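PDB 4QRN: 5-Carboxyvanillate Decarboxylase from Novosphingobium aromaticivorans, which probably catalyses removal of the carboxyl group from 5-carboxyvanillate, using manganese held in an amidohydrolase-type barrel. Local coordinates for residues G185-E190 with T213-M218; D123-L128 with A154-E159; K320-V325 with D329-A334. All blocks are in the same frame, centred on the assembly; numbering follows the deposited sequence.

Along the chain contact 2 closes first, contact 1 follows and contact 3 comes last. Contacts 1 and 2 are neighbours, their centres about 17 Å apart, yet they do not touch. Contact 3 lies farther off, its centre about 27 Å from that of contact 1 and about 34 Å from that of contact 2. Contact 1 joins loops after strands 177-179 and 207-209, and contact 3 packs a helix on strand 331-332 of that same parallel sheet. Contact 2 joins helix 122-142 to the loop entering helix 158-170. They are thus separate packing points around the barrel, contacts 1 and 2 away from the manganese and ligand site, while contacts 1 and 3 also meet the second subunit.

Contact 1 of 3, residues G185-E190 with T213-M218. With ACT (acetate ion), chain L.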
loop_
_atom_site.group_PDB
_atom_site.type_symbol
_atom_site.label_atom_id
_atom_site.label_comp_id
_atom_site.label_asym_id
_atom_site.label_seq_id
_atom_site.Cartn_x
_atom_site.Cartn_y
_atom_site.Cartn_z
ATOM N N GLY A 185 -1.878 -13.845 13.776
ATOM C CA GLY A 185 -2.674 -12.642 13.883
ATOM C C GLY A 185 -2.156 -11.604 14.866
ATOM O O GLY A 185 -2.805 -10.563 15.054
ATOM N N ARG A 186 -1.002 -11.870 15.478
ATOM C CA ARG A 186 -0.387 -10.960 16.446
ATOM C C ARG A 186 0.847 -10.320 15.833
ATOM O O ARG A 186 1.614 -10.976 15.111
ATOM C CB ARG A 186 0.015 -11.703 17.728
ATOM C CG ARG A 186 -1.148 -12.382 18.403
ATOM C CD ARG A 186 -0.674 -13.143 19.627
ATOM N NE ARG A 186 -0.294 -12.216 20.679
ATOM C CZ ARG A 186 0.145 -12.598 21.867
ATOM N NH1 ARG A 186 0.300 -13.890 22.125
ATOM N NH2 ARG A 186 0.429 -11.690 22.787
ATOM N N TYR A 187 1.075 -9.063 16.197
ATOM C CA TYR A 187 2.137 -8.230 15.624
ATOM C C TYR A 187 3.201 -7.912 16.651
ATOM O O TYR A 187 2.950 -7.914 17.865
ATOM C CB TYR A 187 1.507 -6.947 15.012
ATOM C CG TYR A 187 0.624 -7.299 13.826
ATOM C CD1 TYR A 187 -0.708 -7.683 13.987
ATOM C CD2 TYR A 187 1.179 -7.371 12.551
ATOM C CE1 TYR A 187 -1.472 -8.109 12.899
ATOM C CE2 TYR A 187 0.428 -7.792 11.445
ATOM C CZ TYR A 187 -0.899 -8.164 11.634
ATOM O OH TYR A 187 -1.662 -8.620 10.595
ATOM N N LEU A 188 4.390 -7.621 16.151
ATOM C CA LEU A 188 5.588 -7.546 16.997
ATOM C C LEU A 188 5.630 -6.315 17.880
ATOM O O LEU A 188 6.504 -6.225 18.738
ATOM C CB LEU A 188 6.845 -7.606 16.124
ATOM C CG LEU A 188 7.106 -8.953 15.439
ATOM C CD1 LEU A 188 8.140 -8.728 14.363
ATOM C CD2 LEU A 188 7.554 -10.061 16.435
ATOM N N ASP A 189 4.707 -5.371 17.692
ATOM C CA ASP A 189 4.616 -4.227 18.593
ATOM C C ASP A 189 4.032 -4.580 19.953
ATOM O O ASP A 189 4.103 -3.777 20.865
ATOM C CB ASP A 189 3.762 -3.132 17.964
ATOM C CG ASP A 189 2.371 -3.619 17.605
ATOM O OD1 ASP A 189 2.246 -4.328 16.589
ATOM O OD2 ASP A 189 1.418 -3.309 18.366
ATOM N N GLU A 190 3.452 -5.770 20.102
ATOM C CA GLU A 190 2.950 -6.162 21.428
ATOM C C GLU A 190 4.117 -6.391 22.372
ATOM O O GLU A 190 5.149 -6.950 21.965
ATOM C CB GLU A 190 2.159 -7.456 21.368
ATOM C CG GLU A 190 0.818 -7.375 20.720
ATOM C CD GLU A 190 0.017 -8.608 21.057
ATOM O OE1 GLU A 190 -0.104 -8.943 22.256
ATOM O OE2 GLU A 190 -0.459 -9.270 20.131
ATOM N N THR A 213 0.843 -13.897 4.123
ATOM C CA THR A 213 -0.569 -13.638 3.972
ATOM C C THR A 213 -1.127 -12.969 5.234
ATOM O O THR A 213 -0.671 -13.229 6.350
ATOM C CB THR A 213 -1.351 -14.941 3.710
ATOM O OG1 THR A 213 -0.984 -15.955 4.661
ATOM C CG2 THR A 213 -1.078 -15.459 2.314
ATOM N N SER A 214 -2.128 -12.128 5.030
ATOM C CA SER A 214 -2.804 -11.478 6.130
ATOM C C SER A 214 -3.477 -12.511 7.024
ATOM O O SER A 214 -3.859 -13.590 6.561
ATOM C CB SER A 214 -3.885 -10.556 5.565
ATOM O OG SER A 214 -3.345 -9.506 4.776
ATOM N N PRO A 215 -3.661 -12.180 8.301
ATOM C CA PRO A 215 -4.434 -13.063 9.173
ATOM C C PRO A 215 -5.915 -13.086 8.802
ATOM O O PRO A 215 -6.387 -12.237 8.037
ATOM C CB PRO A 215 -4.189 -12.478 10.566
ATOM C CG PRO A 215 -3.969 -11.007 10.309
ATOM C CD PRO A 215 -3.245 -10.941 8.984
ATOM N N ASP A 216 -6.638 -14.052 9.347
ATOM C CA ASP A 216 -8.047 -14.198 9.048
ATOM C C ASP A 216 -8.836 -12.933 9.379
ATOM O O ASP A 216 -9.884 -12.688 8.773
ATOM C CB ASP A 216 -8.626 -15.397 9.809
ATOM C CG ASP A 216 -8.319 -16.729 9.151
ATOM O OD1 ASP A 216 -7.688 -16.778 8.084
ATOM O OD2 ASP A 216 -8.726 -17.765 9.720
ATOM N N SER A 217 -8.360 -12.130 10.328
ATOM C CA SER A 217 -9.013 -10.868 10.690
ATOM C C SER A 217 -8.987 -9.810 9.586
ATOM O O SER A 217 -9.680 -8.806 9.683
ATOM C CB SER A 217 -8.318 -10.272 11.922
ATOM O OG SER A 217 -6.955 -10.038 11.625
ATOM N N MET A 218 -8.174 -10.005 8.554
ATOM C CA MET A 218 -7.984 -8.976 7.527
ATOM C C MET A 218 -8.058 -9.487 6.097
ATOM O O MET A 218 -8.201 -8.695 5.168
ATOM C CB MET A 218 -6.612 -8.305 7.802
ATOM C CG MET A 218 -6.300 -7.025 7.140
ATOM S SD MET A 218 -5.027 -6.204 8.124
ATOM C CE MET A 218 -4.770 -4.863 6.945
HETATM C C ACT L . 0.209 -16.718 19.947
HETATM O O ACT L . 0.816 -15.848 20.614
HETATM O OXT ACT L . -1.025 -16.549 19.778
HETATM C CH3 ACT L . 0.920 -17.914 19.391
HETATM O O HOH W 1 -5.444 -10.202 13.984
#
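Pro215 is touched at two places by the 185-190 segment: its CB lies 3.7 Å from CA of Gly185, and its CD lies 3.2 Å from OH of Tyr187. The same hydroxyl is 3.3 Å from Pro215 CG, so the tyrosine meets the pyrrolidine with its phenolic end, the two side chains approaching from opposite directions. Tyr187 gets there because its CG stands anti to the carbonyl carbon (chi1 -66°), which swings the ring across to the proline. The hydroxyl is also fixed by a hydrogen bond with Glu237, while His241 meets the ring edge-to-face. Gly185 has a positive phi, at which a CB would jam against the preceding carbonyl. One water joins the segments, 2.9 Å from Gly185 O, to which it donates, and 2.8 Å from Ser217 OG. CB of Arg186 is directed away from 213-218. The chain bends at chi3 (71°) and delivers NE and NH2 side-on to Glu190, NE to OE2 at 3.0 Å and NH2 to OE1 at 2.8 Å. The NE bond is almost straight (178°); both acceptors lie in the guanidinium plane, though the carboxylate itself is turned out of it. This two-point grip spans the type I turn from Tyr187 to Glu190. NH1 also meets an acetate, probably from the crystallisation liquor, at a doubtfully short distance. Pro221 of the second subunit packs on Tyr187, Ser217 and Met218. The contact joins the loops that follow two neighbouring parallel strands, 177-179 and 207-209, of the barrel sheet expected for an amidohydrolase.

Contact 2 of 3, residues D123-L128 with A154-E159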
loop_
_atom_site.group_PDB
_atom_site.type_symbol
_atom_site.label_atom_id
_atom_site.label_comp_id
_atom_site.label_asym_id
_atom_site.label_seq_id
_atom_site.Cartn_x
_atom_site.Cartn_y
_atom_site.Cartn_z
ATOM N N ASP A 123 5.940 -27.102 20.803
ATOM C CA ASP A 123 7.046 -28.049 20.706
ATOM C C ASP A 123 7.378 -28.330 19.250
ATOM O O ASP A 123 8.550 -28.379 18.859
ATOM C CB ASP A 123 6.690 -29.381 21.388
ATOM C CG ASP A 123 6.803 -29.332 22.905
ATOM O OD1 ASP A 123 7.547 -28.488 23.446
ATOM O OD2 ASP A 123 6.143 -30.166 23.561
ATOM N N GLU A 124 6.338 -28.544 18.450
ATOM C CA GLU A 124 6.538 -28.826 17.035
ATOM C C GLU A 124 7.181 -27.623 16.353
ATOM O O GLU A 124 8.111 -27.785 15.553
ATOM C CB GLU A 124 5.217 -29.185 16.342
ATOM C CG GLU A 124 5.435 -29.682 14.929
ATOM C CD GLU A 124 4.165 -30.098 14.228
ATOM O OE1 GLU A 124 3.102 -29.499 14.490
ATOM O OE2 GLU A 124 4.239 -31.036 13.411
ATOM N N ALA A 125 6.704 -26.417 16.668
ATOM C CA ALA A 125 7.271 -25.222 16.055
ATOM C C ALA A 125 8.753 -25.071 16.396
ATOM O O ALA A 125 9.581 -24.834 15.502
ATOM C CB ALA A 125 6.490 -23.999 16.465
ATOM N N ARG A 126 9.099 -25.207 17.675
ATOM C CA ARG A 126 10.494 -25.098 18.075
ATOM C C ARG A 126 11.342 -26.187 17.424
ATOM O O ARG A 126 12.466 -25.930 16.969
ATOM C CB ARG A 126 10.623 -25.164 19.589
ATOM C CG ARG A 126 9.997 -23.963 20.307
ATOM C CD ARG A 126 10.221 -24.018 21.798
ATOM N NE ARG A 126 9.530 -25.147 22.398
ATOM C CZ ARG A 126 8.473 -25.070 23.207
ATOM N NH1 ARG A 126 7.933 -23.900 23.533
ATOM N NH2 ARG A 126 7.948 -26.183 23.680
ATOM N N THR A 127 10.829 -27.410 17.380
ATOM C CA THR A 127 11.589 -28.511 16.832
ATOM C C THR A 127 11.851 -28.330 15.344
ATOM O O THR A 127 12.967 -28.522 14.863
ATOM C CB THR A 127 10.844 -29.821 17.089
ATOM O OG1 THR A 127 10.788 -30.049 18.505
ATOM C CG2 THR A 127 11.539 -31.011 16.443
ATOM N N LEU A 128 10.816 -27.945 14.602
ATOM C CA LEU A 128 10.977 -27.798 13.164
ATOM C C LEU A 128 11.817 -26.577 12.815
ATOM O O LEU A 128 12.548 -26.606 11.840
ATOM C CB LEU A 128 9.617 -27.755 12.456
ATOM C CG LEU A 128 8.865 -29.093 12.507
ATOM C CD1 LEU A 128 7.545 -28.942 11.801
ATOM C CD2 LEU A 128 9.675 -30.259 11.916
ATOM N N ALA A 154 10.225 -18.758 16.228
ATOM C CA ALA A 154 8.857 -19.135 16.560
ATOM C C ALA A 154 8.340 -18.111 17.553
ATOM O O ALA A 154 8.406 -18.327 18.754
ATOM C CB ALA A 154 8.816 -20.561 17.144
ATOM N N PRO A 155 7.843 -16.960 17.070
ATOM C CA PRO A 155 7.485 -15.863 17.978
ATOM C C PRO A 155 6.369 -16.225 18.928
ATOM O O PRO A 155 6.172 -15.512 19.912
ATOM C CB PRO A 155 7.093 -14.730 17.027
ATOM C CG PRO A 155 7.850 -15.044 15.762
ATOM C CD PRO A 155 7.739 -16.538 15.657
ATOM N N GLN A 156 5.652 -17.312 18.661
ATOM C CA GLN A 156 4.744 -17.866 19.660
ATOM C C GLN A 156 5.441 -18.105 20.994
ATOM O O GLN A 156 4.794 -18.118 22.049
ATOM C CB GLN A 156 4.242 -19.272 19.277
ATOM C CG GLN A 156 3.619 -19.505 17.934
ATOM C CD GLN A 156 4.621 -19.973 16.889
ATOM O OE1 GLN A 156 5.625 -19.308 16.640
ATOM N NE2 GLN A 156 4.336 -21.110 16.248
ATOM N N ASP A 157 6.763 -18.329 20.949
ATOM C CA ASP A 157 7.619 -18.470 22.134
ATOM C C ASP A 157 8.769 -17.453 22.028
ATOM O O ASP A 157 9.851 -17.753 21.500
ATOM C CB ASP A 157 8.165 -19.898 22.240
ATOM C CG ASP A 157 8.915 -20.153 23.535
ATOM O OD1 ASP A 157 9.328 -19.180 24.202
ATOM O OD2 ASP A 157 9.102 -21.346 23.867
ATOM N N PRO A 158 8.533 -16.217 22.487
ATOM C CA PRO A 158 9.559 -15.182 22.306
ATOM C C PRO A 158 10.848 -15.467 23.056
ATOM O O PRO A 158 11.909 -15.088 22.572
ATOM C CB PRO A 158 8.887 -13.893 22.813
ATOM C CG PRO A 158 7.452 -14.165 22.761
ATOM C CD PRO A 158 7.270 -15.657 22.988
ATOM N N GLU A 159 10.774 -16.123 24.202
ATOM C CA GLU A 159 11.978 -16.405 24.953
ATOM C C GLU A 159 12.820 -17.478 24.260
ATOM O O GLU A 159 14.049 -17.357 24.176
ATOM C CB GLU A 159 11.616 -16.803 26.384
ATOM C CG GLU A 159 11.001 -15.623 27.142
ATOM C CD GLU A 159 10.469 -15.998 28.497
ATOM O OE1 GLU A 159 10.984 -16.981 29.079
ATOM O OE2 GLU A 159 9.537 -15.305 28.974
#
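The guanidinium of Arg126 and the carboxylate of Asp157 have their planes 83° apart, the two side chains crossing at a slant. NH1 of Arg126 donates to OD2 of Asp157 at 2.8 Å, a salt bridge whose N-H...O angle of 138° is clearly bent. The nitrogen arrives on the anti side of the carboxylate, a little out of its plane, and OD2 is itself tilted from the guanidinium plane. A bend at chi3 (-66°) curls the arginine so that its CD also lies alongside the acceptor, 3.6 Å from Asp157 OD2. The carboxylate divides its work: Asp157 is the N-cap of helix 158-170, its OD1 accepting from Trp160 N, and OD2 takes the arginine. Asp123, one turn back on the arginine's own helix, completes a salt-bridge network, although its very short approach to NH2 is doubtful. With a leucine in place of Arg126, OD2 of Asp157 would probably lose its charged mate, leaving the carboxylate less firmly held. Beside this polar link, Ala125 CB packs against Ala154 CB at 4.2 Å. In the modelled conformer of Gln156, the same Ala125 CB lies 3.6 Å from Gln156 NE2, a nitrogen whose hydrogen bonds run to the carbonyls of Leu119 and Val116. The contact thus ties helix 122-142 to the type I turn 154-157 that leads from strand 147-149 into helix 158-170. Around it, Glu124 and Leu128 rest on helix 47-59, Pro155 and Pro158 touch helix 194-203, and Trp160 packs against Arg126 and Ala154.

Contact 3 of 3, residues K320-V325 with D329-A334; sequences KFCQQV and DRVMYA
The carboxamide of Gln323 is the flat group that links this helix to Val331, and it does so through a water, while the aliphatic part of its chain makes the direct touch. NE2 of Gln323 donates to the water at 2.8 Å, and the water in turn donates to Val331 O, also at 2.8 Å. Around the rest of the glutamine, Thr358 of helix 356-370 and Met354 give further packing. No aromatic ring enters the interface itself; that of Tyr333 turns elsewhere, to Phe363, at about 45° between planes.

One bond back from the amide, CG of Gln323 sits 4.0 Å from CB of Val331, the two side chains crossing at about a right angle. The glutamine's first torsion puts CG beside its backbone N (chi1 -73°), and beyond CG the chain runs extended, which carries the amide past the valine to the water. On the valine, CG2 does most of the touching: it stands anti to the carbonyl carbon and reaches CA of Gln323 at 3.9 Å, O of Cys322 at 4.0 Å and, in the modelled conformer, SG of Cys322 at 4.1 Å. CG2 therefore nests against two successive helix residues, CB of Val331 being directed at the helix. Cys322 also touches Val308, whose strand 306-309 precedes the helix, so both strands of this beta-alpha-beta unit pack on helix 316-326.

The direct contacts are van der Waals and largely apolar, with one backbone carbonyl oxygen among the atoms touched. Two polar atoms beside them have partners: Gln323 NE2 donates to the water, and Val331 O accepts from the water and from Asn366 ND2. The fit therefore probably depends on the shape of Val331 and the aliphatic part of Gln323, while the water satisfies polar groups at its side.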
loop_
_atom_site.group_PDB
_atom_site.type_symbol
_atom_site.label_atom_id
_atom_site.label_comp_id
_atom_site.label_asym_id
_atom_site.label_seq_id
_atom_site.Cartn_x
_atom_site.Cartn_y
_atom_site.Cartn_z
ATOM N N LYS A 320 15.235 4.207 -7.827
ATOM C CA LYS A 320 15.821 5.531 -7.689
ATOM C C LYS A 320 15.033 6.395 -6.714
ATOM O O LYS A 320 15.619 7.172 -5.958
ATOM C CB LYS A 320 15.931 6.213 -9.053
ATOM C CG LYS A 320 17.047 5.650 -9.919
ATOM C CD LYS A 320 17.147 6.363 -11.258
ATOM C CE LYS A 320 18.425 5.982 -12.002
ATOM N NZ LYS A 320 18.475 6.676 -13.336
ATOM N N PHE A 321 13.713 6.288 -6.748
ATOM C CA PHE A 321 12.874 7.050 -5.825
ATOM C C PHE A 321 13.243 6.684 -4.392
ATOM O O PHE A 321 13.460 7.526 -3.516
ATOM C CB PHE A 321 11.398 6.741 -6.100
ATOM C CG PHE A 321 10.454 7.459 -5.171
ATOM C CD1 PHE A 321 10.157 6.919 -3.931
ATOM C CD2 PHE A 321 9.867 8.658 -5.529
ATOM C CE1 PHE A 321 9.295 7.566 -3.054
ATOM C CE2 PHE A 321 9.028 9.317 -4.650
ATOM C CZ PHE A 321 8.739 8.767 -3.409
ATOM N N CYS A 322 13.335 5.382 -4.161
ATOM C CA CYS A 322 13.602 4.894 -2.833
ATOM C C CYS A 322 15.035 5.296 -2.386
ATOM O O CYS A 322 15.253 5.643 -1.225
ATOM C CB CYS A 322 13.385 3.385 -2.849
ATOM S SG CYS A 322 13.251 2.611 -1.264
ATOM N N GLN A 323 16.000 5.238 -3.304
ATOM C CA GLN A 323 17.356 5.675 -2.984
ATOM C C GLN A 323 17.366 7.144 -2.573
ATOM O O GLN A 323 18.101 7.546 -1.673
ATOM C CB GLN A 323 18.304 5.492 -4.179
ATOM C CG GLN A 323 18.661 4.036 -4.427
ATOM C CD GLN A 323 19.426 3.863 -5.738
ATOM O OE1 GLN A 323 19.138 4.545 -6.721
ATOM N NE2 GLN A 323 20.410 2.953 -5.755
ATOM N N GLN A 324 16.565 7.969 -3.238
ATOM C CA GLN A 324 16.491 9.371 -2.871
ATOM C C GLN A 324 15.871 9.552 -1.477
ATOM O O GLN A 324 16.363 10.365 -0.684
ATOM C CB GLN A 324 15.716 10.141 -3.932
ATOM C CG GLN A 324 15.720 11.659 -3.703
ATOM C CD GLN A 324 14.694 12.406 -4.539
ATOM O OE1 GLN A 324 14.447 12.067 -5.696
ATOM N NE2 GLN A 324 14.092 13.437 -3.949
ATOM N N VAL A 325 14.802 8.823 -1.171
ATOM C CA VAL A 325 14.112 8.995 0.112
ATOM C C VAL A 325 14.935 8.450 1.281
ATOM O O VAL A 325 15.047 9.079 2.330
ATOM C CB VAL A 325 12.743 8.258 0.076
ATOM C CG1 VAL A 325 12.109 8.206 1.471
ATOM C CG2 VAL A 325 11.808 8.946 -0.910
ATOM N N ASP A 329 22.773 4.452 0.447
ATOM C CA ASP A 329 23.419 3.438 1.267
ATOM C C ASP A 329 22.430 2.465 1.889
ATOM O O ASP A 329 22.871 1.512 2.529
ATOM C CB ASP A 329 24.206 4.068 2.433
ATOM C CG ASP A 329 25.409 4.854 2.016
ATOM O OD1 ASP A 329 25.767 4.862 0.830
ATOM O OD2 ASP A 329 26.024 5.448 2.933
ATOM N N ARG A 330 21.123 2.711 1.746
ATOM C CA ARG A 330 20.123 1.985 2.527
ATOM C C ARG A 330 19.197 1.150 1.651
ATOM O O ARG A 330 18.182 0.653 2.140
ATOM C CB ARG A 330 19.333 2.947 3.416
ATOM C CG ARG A 330 20.232 3.713 4.369
ATOM C CD ARG A 330 19.431 4.473 5.424
ATOM N NE ARG A 330 18.843 3.598 6.437
ATOM C CZ ARG A 330 19.493 3.114 7.490
ATOM N NH1 ARG A 330 20.773 3.413 7.685
ATOM N NH2 ARG A 330 18.871 2.336 8.350
ATOM N N VAL A 331 19.563 0.966 0.378
ATOM C CA VAL A 331 18.760 0.229 -0.597
ATOM C C VAL A 331 19.651 -0.836 -1.233
ATOM O O VAL A 331 20.723 -0.518 -1.767
ATOM C CB VAL A 331 18.184 1.178 -1.672
ATOM C CG1 VAL A 331 17.369 0.408 -2.698
ATOM C CG2 VAL A 331 17.376 2.290 -1.014
ATOM N N MET A 332 19.192 -2.089 -1.195
ATOM C CA MET A 332 19.967 -3.257 -1.612
ATOM C C MET A 332 19.230 -4.060 -2.665
ATOM O O MET A 332 17.998 -4.150 -2.663
ATOM C CB MET A 332 20.186 -4.171 -0.377
ATOM C CG MET A 332 21.122 -3.557 0.642
ATOM S SD MET A 332 21.196 -4.492 2.183
ATOM C CE MET A 332 19.652 -3.988 2.957
ATOM N N TYR A 333 20.007 -4.714 -3.511
ATOM C CA TYR A 333 19.490 -5.658 -4.472
ATOM C C TYR A 333 19.006 -6.944 -3.798
ATOM O O TYR A 333 19.657 -7.475 -2.894
ATOM C CB TYR A 333 20.595 -6.006 -5.481
ATOM C CG TYR A 333 20.188 -7.112 -6.439
ATOM C CD1 TYR A 333 19.233 -6.883 -7.431
ATOM C CD2 TYR A 333 20.711 -8.389 -6.327
ATOM C CE1 TYR A 333 18.821 -7.907 -8.272
ATOM C CE2 TYR A 333 20.303 -9.409 -7.152
ATOM C CZ TYR A 333 19.345 -9.177 -8.120
ATOM O OH TYR A 333 18.965 -10.233 -8.920
ATOM N N ALA A 334 17.880 -7.463 -4.291
ATOM C CA ALA A 334 17.402 -8.802 -3.940
ATOM C C ALA A 334 16.678 -9.356 -5.148
ATOM O O ALA A 334 16.041 -8.612 -5.904
ATOM C CB ALA A 334 16.452 -8.773 -2.748
HETATM O O HOH W 2 21.391 1.667 -3.433
#